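Predicted ATPase of the ABC class (Vibrio vulnificus, PDB 5D6A) binds the ATP analogue AMP-PNP and probably hydrolyses ATP as a P-loop ATPase of the ABC class. Local coordinates at residues A[462-467]-A[527-532]; A[468-473]-A[518-523]. All blocks are in the same frame, centred on the assembly; numbering follows the deposited sequence.

Interaction 1. Residues A[462-467]-A[527-532]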
loop_
_atom_site.group_PDB
_atom_site.type_symbol
_atom_site.label_atom_id
_atom_site.label_comp_id
_atom_site.label_asym_id
_atom_site.label_seq_id
_atom_site.Cartn_x
_atom_site.Cartn_y
_atom_site.Cartn_z
ATOM N N ARG A 462 1.944 -25.569 12.988
ATOM C CA ARG A 462 3.361 -25.312 13.207
ATOM C C ARG A 462 3.539 -24.756 14.606
ATOM O O ARG A 462 2.729 -23.950 15.065
ATOM C CB ARG A 462 3.884 -24.267 12.223
ATOM C CG ARG A 462 3.806 -24.640 10.753
ATOM C CD ARG A 462 4.014 -23.395 9.900
ATOM N NE ARG A 462 2.937 -22.426 10.119
ATOM C CZ ARG A 462 2.926 -21.175 9.661
ATOM N NH1 ARG A 462 3.946 -20.697 8.955
ATOM N NH2 ARG A 462 1.892 -20.388 9.928
ATOM N N ALA A 463 4.597 -25.178 15.282
ATOM C CA ALA A 463 4.878 -24.663 16.609
ATOM C C ALA A 463 5.555 -23.299 16.467
ATOM O O ALA A 463 6.315 -23.077 15.526
ATOM C CB ALA A 463 5.768 -25.628 17.375
ATOM N N LEU A 464 5.268 -22.388 17.390
ATOM C CA LEU A 464 5.864 -21.053 17.376
ATOM C C LEU A 464 6.907 -20.935 18.483
ATOM O O LEU A 464 6.685 -21.404 19.596
ATOM C CB LEU A 464 4.787 -19.987 17.587
ATOM C CG LEU A 464 5.250 -18.525 17.670
ATOM C CD1 LEU A 464 5.922 -18.079 16.380
ATOM C CD2 LEU A 464 4.075 -17.618 17.995
ATOM N N HIS A 465 8.040 -20.306 18.175
ATOM C CA HIS A 465 9.092 -20.103 19.168
ATOM C C HIS A 465 8.766 -18.803 19.904
ATOM O O HIS A 465 9.344 -17.753 19.614
ATOM C CB HIS A 465 10.468 -19.991 18.506
ATOM C CG HIS A 465 11.612 -20.160 19.459
ATOM N ND1 HIS A 465 12.740 -20.891 19.152
ATOM C CD2 HIS A 465 11.771 -19.751 20.739
ATOM C CE1 HIS A 465 13.564 -20.884 20.183
ATOM N NE2 HIS A 465 12.996 -20.204 21.162
ATOM N N CYS A 466 7.841 -18.875 20.858
ATOM C CA CYS A 466 7.408 -17.697 21.620
ATOM C C CYS A 466 8.542 -16.879 22.247
ATOM O O CYS A 466 8.471 -15.654 22.283
ATOM C CB CYS A 466 6.423 -18.108 22.712
ATOM S SG CYS A 466 4.904 -18.850 22.085
ATOM N N SER A 467 9.580 -17.549 22.733
ATOM C CA SER A 467 10.702 -16.856 23.370
ATOM C C SER A 467 11.605 -16.097 22.385
ATOM O O SER A 467 12.316 -15.174 22.786
ATOM C CB SER A 467 11.547 -17.842 24.178
ATOM O OG SER A 467 12.161 -18.801 23.343
ATOM N N SER A 527 3.004 -25.494 20.727
ATOM C CA SER A 527 2.534 -26.322 19.613
ATOM C C SER A 527 1.156 -25.945 19.036
ATOM O O SER A 527 0.651 -26.635 18.146
ATOM C CB SER A 527 2.539 -27.791 20.029
ATOM O OG SER A 527 1.701 -27.992 21.143
ATOM N N ASN A 528 0.554 -24.864 19.534
ATOM C CA ASN A 528 -0.736 -24.411 19.017
ATOM C C ASN A 528 -0.925 -22.916 19.314
ATOM O O ASN A 528 -1.713 -22.543 20.182
ATOM C CB ASN A 528 -1.871 -25.251 19.615
ATOM C CG ASN A 528 -3.198 -25.046 18.901
ATOM O OD1 ASN A 528 -3.300 -24.270 17.951
ATOM N ND2 ASN A 528 -4.220 -25.758 19.351
ATOM N N PRO A 529 -0.191 -22.056 18.587
ATOM C CA PRO A 529 -0.215 -20.593 18.763
ATOM C C PRO A 529 -1.593 -19.946 18.629
ATOM O O PRO A 529 -1.928 -19.056 19.410
ATOM C CB PRO A 529 0.710 -20.087 17.649
ATOM C CG PRO A 529 1.584 -21.243 17.316
ATOM C CD PRO A 529 0.740 -22.461 17.518
ATOM N N ALA A 530 -2.374 -20.378 17.641
ATOM C CA ALA A 530 -3.712 -19.827 17.430
ATOM C C ALA A 530 -4.582 -20.014 18.675
ATOM O O ALA A 530 -5.309 -19.103 19.074
ATOM C CB ALA A 530 -4.365 -20.475 16.220
ATOM N N LYS A 531 -4.500 -21.198 19.278
ATOM C CA LYS A 531 -5.259 -21.511 20.491
ATOM C C LYS A 531 -4.772 -20.637 21.640
ATOM O O LYS A 531 -5.573 -20.123 22.417
ATOM C CB LYS A 531 -5.101 -22.990 20.850
ATOM C CG LYS A 531 -5.806 -23.434 22.128
ATOM C CD LYS A 531 -5.417 -24.865 22.480
ATOM C CE LYS A 531 -6.001 -25.324 23.810
ATOM N NZ LYS A 531 -7.489 -25.403 23.797
ATOM N N GLN A 532 -3.455 -20.472 21.739
ATOM C CA GLN A 532 -2.858 -19.650 22.792
ATOM C C GLN A 532 -3.327 -18.204 22.660
ATOM O O GLN A 532 -3.760 -17.591 23.633
ATOM C CB GLN A 532 -1.331 -19.701 22.714
ATOM C CG GLN A 532 -0.625 -19.051 23.893
ATOM C CD GLN A 532 0.883 -18.995 23.721
ATOM O OE1 GLN A 532 1.402 -19.084 22.603
ATOM N NE2 GLN A 532 1.598 -18.830 24.832
#
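Leu464 and Pro529 meet where the first turn of helix 529-536 is packed against strand 463-465, the middle strand of a small three-stranded antiparallel sheet between strands 525-526 and 571-572. The apolar part centres on the proline ring: Pro529 CG lies 3.5 Å from Leu464 CB, and Pro529 CB stands 4.2 Å from the methyl CD2 of Leu464. The two side chains are set at a slant to one another. Leu464 has its CG anti to the backbone N (chi1 177°), which carries the branched isopropyl end past the ring; Leu563 and Leu519 touch it from helices 556-564 and 506-519. One residue back along the strand, the methyl CB of Ala463 rests 4.0 Å from Ser527 CA, just where the second segment leaves strand 525-526.

Backbone and polar atoms supply the rest. The carbonyl O of Arg462 comes within 3.5 Å of Pro529 CD, a van der Waals contact with a carbon that occupies the place of an amide hydrogen. Proline suits this first helical position, where its missing N-H costs no helical bond. Asn528 is the N-cap before it, and Gln532 N donates to Asn528 O at 3.1 Å, closing the opening turn. The Arg462 side chain leaves the backbone away from residues 527-532, and its guanidinium group finds its partners outside the contact: His312 O and Glu352, in the P-loop part of the chain, and Phe571 of the neighbouring strand 571-572, by cation-pi contact.

No hydrogen bond joins the two segments. Their far end is closed by Gln532, whose chain is extended beyond CG and runs back toward the strand with CG anti to its own N (chi1 -171°), placing the amide oxygen OE1 3.5 Å from Cys466 SG.

Interaction 2. Residues A[468-473]-A[518-523]; sequences ALMNIL and QLAQHA
Ala520 presses its methyl group against one side of helix 468-475 from within the type I beta turn, Leu519 to His522, that follows the body of helix 506-519; His522 N is bonded to Leu519 O across this turn. On the tightly packed side, Ala520 CB lies 3.6 Å from the backbone N of Met470 and 3.8 Å from Leu469 CB, while Leu473 CD1, one helical turn on from Leu469, approaches it at 4.1 Å. With so small a side chain between them, the backbones of Met470 and Ala520 come close, CA to CA at 4.8 Å. Leu469 and Leu519 run side by side in the same direction, and CD1 of Leu469 touches Leu519 CB at 3.8 Å. Phe490 of strand 487-490 packs on both Leu469 and Leu473, extending this apolar patch.

Whereas Ala520 is buried among several apolar neighbours, the solvent side is carried by two long side chains. Met470, present as selenomethionine, has CG anti to the backbone N (chi1 179°) and then bends at its next two torsions, which swings CE round to Ala520 O. The exposed Gln521 meets residues 468-473 through Met470 alone. It also folds back, with a weak hydrogen bond from NE2 to Tyr517 O, and its chain crosses that of Met470, whose methyl CE stands above the Gln521 amide plane, 3.6 Å from OE1 and 3.7 Å from NE2.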
loop_
_atom_site.group_PDB
_atom_site.type_symbol
_atom_site.label_atom_id
_atom_site.label_comp_id
_atom_site.label_asym_id
_atom_site.label_seq_id
_atom_site.Cartn_x
_atom_site.Cartn_y
_atom_site.Cartn_z
ATOM N N ALA A 468 11.589 -16.487 21.112
ATOM C CA ALA A 468 12.411 -15.818 20.100
ATOM C C ALA A 468 11.921 -14.387 19.847
ATOM O O ALA A 468 12.673 -13.545 19.352
ATOM C CB ALA A 468 12.419 -16.618 18.805
ATOM N N LEU A 469 10.658 -14.125 20.184
ATOM C CA LEU A 469 10.071 -12.793 20.031
ATOM C C LEU A 469 10.687 -11.817 21.028
ATOM O O LEU A 469 10.816 -10.625 20.744
ATOM C CB LEU A 469 8.555 -12.850 20.227
ATOM C CG LEU A 469 7.760 -13.615 19.165
ATOM C CD1 LEU A 469 6.333 -13.870 19.624
ATOM C CD2 LEU A 469 7.781 -12.866 17.843
HETATM N N MSE A 470 11.066 -12.335 22.195
HETATM C CA MSE A 470 11.695 -11.531 23.247
HETATM C C MSE A 470 13.014 -10.989 22.765
HETATM O O MSE A 470 13.371 -9.850 23.066
HETATM C CB MSE A 470 11.890 -12.406 24.489
HETATM C CG MSE A 470 12.559 -11.692 25.660
HETATM SE SE MSE A 470 11.466 -10.175 26.268
HETATM C CE MSE A 470 10.239 -11.154 27.456
ATOM N N ASN A 471 13.748 -11.804 22.009
ATOM C CA ASN A 471 15.044 -11.396 21.467
ATOM C C ASN A 471 14.928 -10.194 20.529
ATOM O O ASN A 471 15.810 -9.337 20.494
ATOM C CB ASN A 471 15.715 -12.572 20.749
ATOM C CG ASN A 471 16.028 -13.726 21.686
ATOM O OD1 ASN A 471 15.893 -13.612 22.904
ATOM N ND2 ASN A 471 16.452 -14.844 21.121
ATOM N N ILE A 472 13.834 -10.136 19.778
ATOM C CA ILE A 472 13.588 -9.026 18.865
ATOM C C ILE A 472 13.317 -7.757 19.678
ATOM O O ILE A 472 13.779 -6.677 19.315
ATOM C CB ILE A 472 12.409 -9.328 17.916
ATOM C CG1 ILE A 472 12.691 -10.604 17.112
ATOM C CG2 ILE A 472 12.159 -8.156 16.974
ATOM C CD1 ILE A 472 11.550 -11.020 16.208
ATOM N N LEU A 473 12.577 -7.894 20.778
ATOM C CA LEU A 473 12.285 -6.750 21.645
ATOM C C LEU A 473 13.544 -6.195 22.302
ATOM O O LEU A 473 13.728 -4.980 22.348
ATOM C CB LEU A 473 11.271 -7.122 22.729
ATOM C CG LEU A 473 9.807 -7.306 22.322
ATOM C CD1 LEU A 473 9.027 -7.953 23.451
ATOM C CD2 LEU A 473 9.175 -5.979 21.933
ATOM N N GLN A 518 3.128 -10.320 24.653
ATOM C CA GLN A 518 2.740 -11.293 25.677
ATOM C C GLN A 518 3.247 -12.689 25.339
ATOM O O GLN A 518 3.639 -13.440 26.233
ATOM C CB GLN A 518 1.223 -11.309 25.878
ATOM C CG GLN A 518 0.677 -10.013 26.452
ATOM C CD GLN A 518 -0.814 -10.058 26.698
ATOM O OE1 GLN A 518 -1.430 -11.125 26.681
ATOM N NE2 GLN A 518 -1.405 -8.894 26.940
ATOM N N LEU A 519 3.236 -13.034 24.053
ATOM C CA LEU A 519 3.741 -14.330 23.610
ATOM C C LEU A 519 5.215 -14.443 23.979
ATOM O O LEU A 519 5.691 -15.513 24.342
ATOM C CB LEU A 519 3.572 -14.500 22.097
ATOM C CG LEU A 519 2.147 -14.520 21.529
ATOM C CD1 LEU A 519 2.189 -14.542 20.008
ATOM C CD2 LEU A 519 1.347 -15.700 22.063
ATOM N N ALA A 520 5.920 -13.316 23.904
ATOM C CA ALA A 520 7.348 -13.256 24.218
ATOM C C ALA A 520 7.684 -13.571 25.676
ATOM O O ALA A 520 8.825 -13.908 25.983
ATOM C CB ALA A 520 7.898 -11.885 23.853
ATOM N N GLN A 521 6.698 -13.467 26.565
ATOM C CA GLN A 521 6.906 -13.720 27.990
ATOM C C GLN A 521 6.960 -15.208 28.335
ATOM O O GLN A 521 7.366 -15.567 29.438
ATOM C CB GLN A 521 5.785 -13.068 28.805
ATOM C CG GLN A 521 5.572 -11.584 28.531
ATOM C CD GLN A 521 6.769 -10.719 28.890
ATOM O OE1 GLN A 521 7.506 -11.017 29.822
ATOM N NE2 GLN A 521 6.946 -9.624 28.161
ATOM N N HIS A 522 6.558 -16.068 27.399
ATOM C CA HIS A 522 6.521 -17.515 27.642
ATOM C C HIS A 522 7.857 -18.224 27.435
ATOM O O HIS A 522 8.655 -17.848 26.572
ATOM C CB HIS A 522 5.417 -18.161 26.810
ATOM C CG HIS A 522 4.044 -17.754 27.240
ATOM N ND1 HIS A 522 3.440 -16.593 26.807
ATOM C CD2 HIS A 522 3.165 -18.342 28.087
ATOM C CE1 HIS A 522 2.245 -16.488 27.358
ATOM N NE2 HIS A 522 2.053 -17.536 28.140
ATOM N N ALA A 523 8.059 -19.269 28.240
ATOM C CA ALA A 523 9.297 -20.061 28.284
ATOM C C ALA A 523 9.928 -20.463 26.944
ATOM O O ALA A 523 11.104 -20.168 26.710
ATOM C CB ALA A 523 9.082 -21.302 29.144
#

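The centres of interactions 1 and 2 lie 12 Å apart, on the same side of the chain's centre. Strand 463-465 is followed by helix 468-475, and along the chain interaction 2 is nested within the loop closed by interaction 1. The last part of helix 506-519 and the turn after it belong to interaction 2, and the chain returns through strand 525-526, beside strand 463-465, to begin helix 529-536 in interaction 1. The two contacts touch directly: Cys466 CB reaches Leu519 O, and Gln532 OE1 lies 3.4 Å from Leu519 CD2. Both join residues 462-473 to parts of the MRB1590-type C-terminal family region, so this strand and helix pack as part of that region.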